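Local coordinates for glucosamine kinase (Streptacidiphilus jiangxiensis, PDB 6HWJ), which phosphorylates D-glucosamine to D-glucosamine 6-phosphate with ATP and magnesium, and acts to a lesser extent on glucose, at residues A[264-275]-A[421-432]. Residues are numbered along the deposited sequence; the frame is centred on the assembly and turned at random. Where two conformers were deposited one is given.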
# COMPACT_ATOMS: atom_id res chain seq x y z
N VAL A 264 -6.59 -10.32 24.24
CA VAL A 264 -5.56 -9.46 24.84
C VAL A 264 -5.40 -9.83 26.31
O VAL A 264 -6.36 -9.71 27.08
CB VAL A 264 -5.91 -7.97 24.67
CG1 VAL A 264 -4.92 -7.11 25.46
CG2 VAL A 264 -5.90 -7.58 23.20
N PRO A 265 -4.22 -10.24 26.76
CA PRO A 265 -4.07 -10.67 28.14
C PRO A 265 -3.67 -9.52 29.07
O PRO A 265 -3.39 -8.41 28.64
CB PRO A 265 -2.94 -11.71 28.04
CG PRO A 265 -2.06 -11.14 26.96
CD PRO A 265 -2.99 -10.45 25.97
N GLY A 266 -3.66 -9.83 30.36
CA GLY A 266 -3.06 -8.93 31.33
C GLY A 266 -3.81 -7.63 31.53
O GLY A 266 -5.00 -7.48 31.21
N ALA A 267 -3.08 -6.65 32.08
CA ALA A 267 -3.69 -5.37 32.43
C ALA A 267 -4.26 -4.68 31.20
O ALA A 267 -5.38 -4.15 31.23
CB ALA A 267 -2.66 -4.47 33.11
N GLU A 268 -3.51 -4.69 30.09
CA GLU A 268 -4.03 -4.14 28.84
C GLU A 268 -5.38 -4.77 28.49
O GLU A 268 -6.30 -4.09 28.05
CB GLU A 268 -3.02 -4.35 27.70
CG GLU A 268 -1.76 -3.48 27.83
CD GLU A 268 -0.74 -4.03 28.81
OE1 GLU A 268 -0.93 -5.15 29.32
OE2 GLU A 268 0.26 -3.33 29.07
N GLY A 269 -5.50 -6.09 28.68
CA GLY A 269 -6.76 -6.76 28.39
C GLY A 269 -7.89 -6.30 29.28
O GLY A 269 -9.03 -6.17 28.83
N GLU A 270 -7.60 -6.08 30.57
CA GLU A 270 -8.63 -5.61 31.48
C GLU A 270 -9.12 -4.22 31.09
O GLU A 270 -10.32 -3.95 31.12
CB GLU A 270 -8.12 -5.62 32.92
CG GLU A 270 -7.77 -7.01 33.44
CD GLU A 270 -7.45 -7.02 34.92
OE1 GLU A 270 -8.17 -6.36 35.69
OE2 GLU A 270 -6.46 -7.68 35.32
N ARG A 271 -8.20 -3.31 30.75
CA ARG A 271 -8.60 -1.97 30.35
C ARG A 271 -9.39 -1.99 29.05
O ARG A 271 -10.40 -1.29 28.92
CB ARG A 271 -7.37 -1.07 30.22
CG ARG A 271 -6.80 -0.64 31.58
CD ARG A 271 -5.77 0.47 31.45
NE ARG A 271 -4.53 0.00 30.85
CZ ARG A 271 -3.54 -0.58 31.53
NH1 ARG A 271 -3.65 -0.78 32.83
NH2 ARG A 271 -2.43 -0.95 30.90
N LEU A 272 -8.93 -2.76 28.06
CA LEU A 272 -9.69 -2.88 26.82
C LEU A 272 -11.09 -3.43 27.10
O LEU A 272 -12.08 -2.92 26.56
CB LEU A 272 -8.96 -3.79 25.84
CG LEU A 272 -9.72 -4.09 24.54
CD1 LEU A 272 -10.10 -2.79 23.85
CD2 LEU A 272 -8.90 -4.97 23.62
N LYS A 273 -11.19 -4.45 27.94
CA LYS A 273 -12.51 -5.01 28.27
C LYS A 273 -13.39 -3.95 28.90
O LYS A 273 -14.60 -3.92 28.66
CB LYS A 273 -12.36 -6.22 29.19
CG LYS A 273 -13.66 -6.94 29.49
CD LYS A 273 -13.43 -8.16 30.38
CE LYS A 273 -13.11 -9.41 29.56
NZ LYS A 273 -14.32 -9.98 28.91
N ALA A 274 -12.81 -3.04 29.69
CA ALA A 274 -13.58 -1.95 30.28
C ALA A 274 -13.91 -0.87 29.25
O ALA A 274 -14.94 -0.20 29.39
CB ALA A 274 -12.81 -1.35 31.45
N TRP A 275 -13.08 -0.70 28.23
CA TRP A 275 -13.33 0.31 27.21
C TRP A 275 -14.28 -0.17 26.12
O TRP A 275 -14.86 0.66 25.42
CB TRP A 275 -12.01 0.74 26.55
CG TRP A 275 -11.08 1.48 27.44
CD1 TRP A 275 -11.40 2.23 28.53
CD2 TRP A 275 -9.64 1.56 27.32
NE1 TRP A 275 -10.27 2.77 29.09
CE2 TRP A 275 -9.17 2.37 28.37
CE3 TRP A 275 -8.72 1.01 26.43
CZ2 TRP A 275 -7.83 2.64 28.55
CZ3 TRP A 275 -7.38 1.29 26.61
CH2 TRP A 275 -6.94 2.10 27.66
N VAL A 421 1.01 -4.65 22.55
CA VAL A 421 -0.23 -4.16 23.12
C VAL A 421 -0.07 -2.81 23.81
O VAL A 421 -1.08 -2.12 24.02
CB VAL A 421 -0.85 -5.18 24.12
CG1 VAL A 421 -1.23 -6.47 23.41
CG2 VAL A 421 0.11 -5.46 25.28
N TYR A 422 1.16 -2.41 24.18
CA TYR A 422 1.32 -1.13 24.87
C TYR A 422 0.96 0.04 23.97
O TYR A 422 0.53 1.09 24.46
CB TYR A 422 2.74 -0.93 25.40
CG TYR A 422 3.76 -0.57 24.36
CD1 TYR A 422 4.43 -1.55 23.63
CD2 TYR A 422 4.06 0.77 24.10
CE1 TYR A 422 5.36 -1.20 22.67
CE2 TYR A 422 4.98 1.13 23.16
CZ TYR A 422 5.64 0.14 22.44
OH TYR A 422 6.57 0.51 21.50
N VAL A 423 1.12 -0.11 22.66
CA VAL A 423 0.88 0.98 21.71
C VAL A 423 -0.60 1.35 21.73
O VAL A 423 -0.92 2.51 22.04
CB VAL A 423 1.39 0.60 20.31
CG1 VAL A 423 1.05 1.68 19.28
CG2 VAL A 423 2.90 0.40 20.34
N PRO A 424 -1.53 0.45 21.42
CA PRO A 424 -2.95 0.85 21.49
C PRO A 424 -3.41 1.16 22.90
O PRO A 424 -4.30 2.00 23.08
CB PRO A 424 -3.70 -0.35 20.89
CG PRO A 424 -2.77 -1.52 21.10
CD PRO A 424 -1.38 -0.93 20.91
N ASP A 425 -2.83 0.51 23.92
CA ASP A 425 -3.20 0.81 25.29
C ASP A 425 -2.92 2.28 25.61
O ASP A 425 -3.79 2.99 26.14
CB ASP A 425 -2.46 -0.11 26.25
CG ASP A 425 -2.81 0.15 27.70
OD1 ASP A 425 -3.99 0.00 28.06
OD2 ASP A 425 -1.90 0.52 28.49
N LEU A 426 -1.72 2.75 25.30
CA LEU A 426 -1.37 4.13 25.62
C LEU A 426 -2.07 5.09 24.66
O LEU A 426 -2.50 6.17 25.07
CB LEU A 426 0.14 4.32 25.58
CG LEU A 426 0.89 3.48 26.63
CD1 LEU A 426 2.40 3.61 26.48
CD2 LEU A 426 0.46 3.84 28.05
N SER A 427 -2.21 4.72 23.39
CA SER A 427 -2.93 5.56 22.44
C SER A 427 -4.37 5.79 22.89
O SER A 427 -4.84 6.93 22.97
CB SER A 427 -2.92 4.92 21.05
OG SER A 427 -1.61 4.65 20.62
N LEU A 428 -5.09 4.70 23.20
CA LEU A 428 -6.48 4.82 23.61
C LEU A 428 -6.62 5.50 24.96
O LEU A 428 -7.62 6.18 25.20
CB LEU A 428 -7.16 3.45 23.67
CG LEU A 428 -7.48 2.81 22.32
CD1 LEU A 428 -7.87 1.35 22.50
CD2 LEU A 428 -8.58 3.57 21.60
N THR A 429 -5.64 5.32 25.84
CA THR A 429 -5.64 6.03 27.12
C THR A 429 -5.71 7.53 26.90
O THR A 429 -6.45 8.22 27.60
CB THR A 429 -4.40 5.66 27.94
OG1 THR A 429 -4.47 4.27 28.32
CG2 THR A 429 -4.33 6.52 29.21
N ASP A 430 -4.97 8.05 25.92
CA ASP A 430 -5.02 9.48 25.62
C ASP A 430 -6.19 9.87 24.72
O ASP A 430 -6.63 11.02 24.77
CB ASP A 430 -3.69 9.93 24.97
CG ASP A 430 -2.55 10.03 25.96
OD1 ASP A 430 -2.79 9.90 27.19
OD2 ASP A 430 -1.39 10.26 25.53
N LEU A 431 -6.72 8.94 23.92
CA LEU A 431 -7.82 9.26 23.01
C LEU A 431 -9.16 9.32 23.74
O LEU A 431 -9.98 10.23 23.49
CB LEU A 431 -7.91 8.22 21.90
CG LEU A 431 -6.90 8.26 20.76
CD1 LEU A 431 -6.99 6.97 19.97
CD2 LEU A 431 -7.14 9.46 19.88
N LEU A 432 -9.43 8.36 24.60
CA LEU A 432 -10.76 8.22 25.18
C LEU A 432 -11.07 9.43 26.05
O LEU A 432 -10.18 9.99 26.69
CB LEU A 432 -10.84 6.95 26.01
CG LEU A 432 -10.84 5.65 25.20
CD1 LEU A 432 -10.57 4.46 26.11
CD2 LEU A 432 -12.16 5.48 24.47
O HOH W 1 -5.16 -1.79 26.69
O HOH W 2 0.50 -0.22 28.35
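Trp275, Arg271 and Glu268, a turn apart on helix 266-284, all lean on the C-terminal helix 422-431. The motif is a helix-helix packing in the helical lobe of this kinase: the axes of 266-275 and 422-431 approach to 10.3 Å, with their N-to-C directions 41° apart. Helix 422-431 also packs on helices 335-356 and 398-416; the latter carries Glu409, which binds D-glucosamine.

The Trp275 side chain spans the Asp425 to Leu432 end of the contact. CB lies 4.0 Å from Leu432 CD1, and with CG anti to the carbonyl carbon (chi1 -68°) the indole hangs toward helix 422-431. The five-membered ring takes the Leu432 CD1 methyl over one face as a CH-pi contact; Arg271 O lies over the opposite face, toward the rim. Farther out, CE3 and CZ3 meet Leu428 CB obliquely, CZ3 at 3.7 Å. At CH2 the ring edge faces Thr429 OG1 and Asp425 O. These two oxygens are already paired, Thr429 OG1 donating to Asp425 O over 2.6 Å. Thr429 N reaches the same carbonyl from its opposite face.

One turn earlier, Arg271 grips the buried Asp425 carboxylate in a salt bridge, side-on through NE and NH2. NE points at the syn lone pair of OD1 in a nearly straight bond (168°), whereas NH2 approaches OD2 from above the carboxylate plane. Glu268 CG packs on Val421 CG2 at 3.7 Å, yet its carboxylate is close to that of Asp425, a like-charge pair that the arginine probably eases. One water donates to both Glu268 OE2 and Asp425 OD2; another joins Glu268 O to Asp425 OD1.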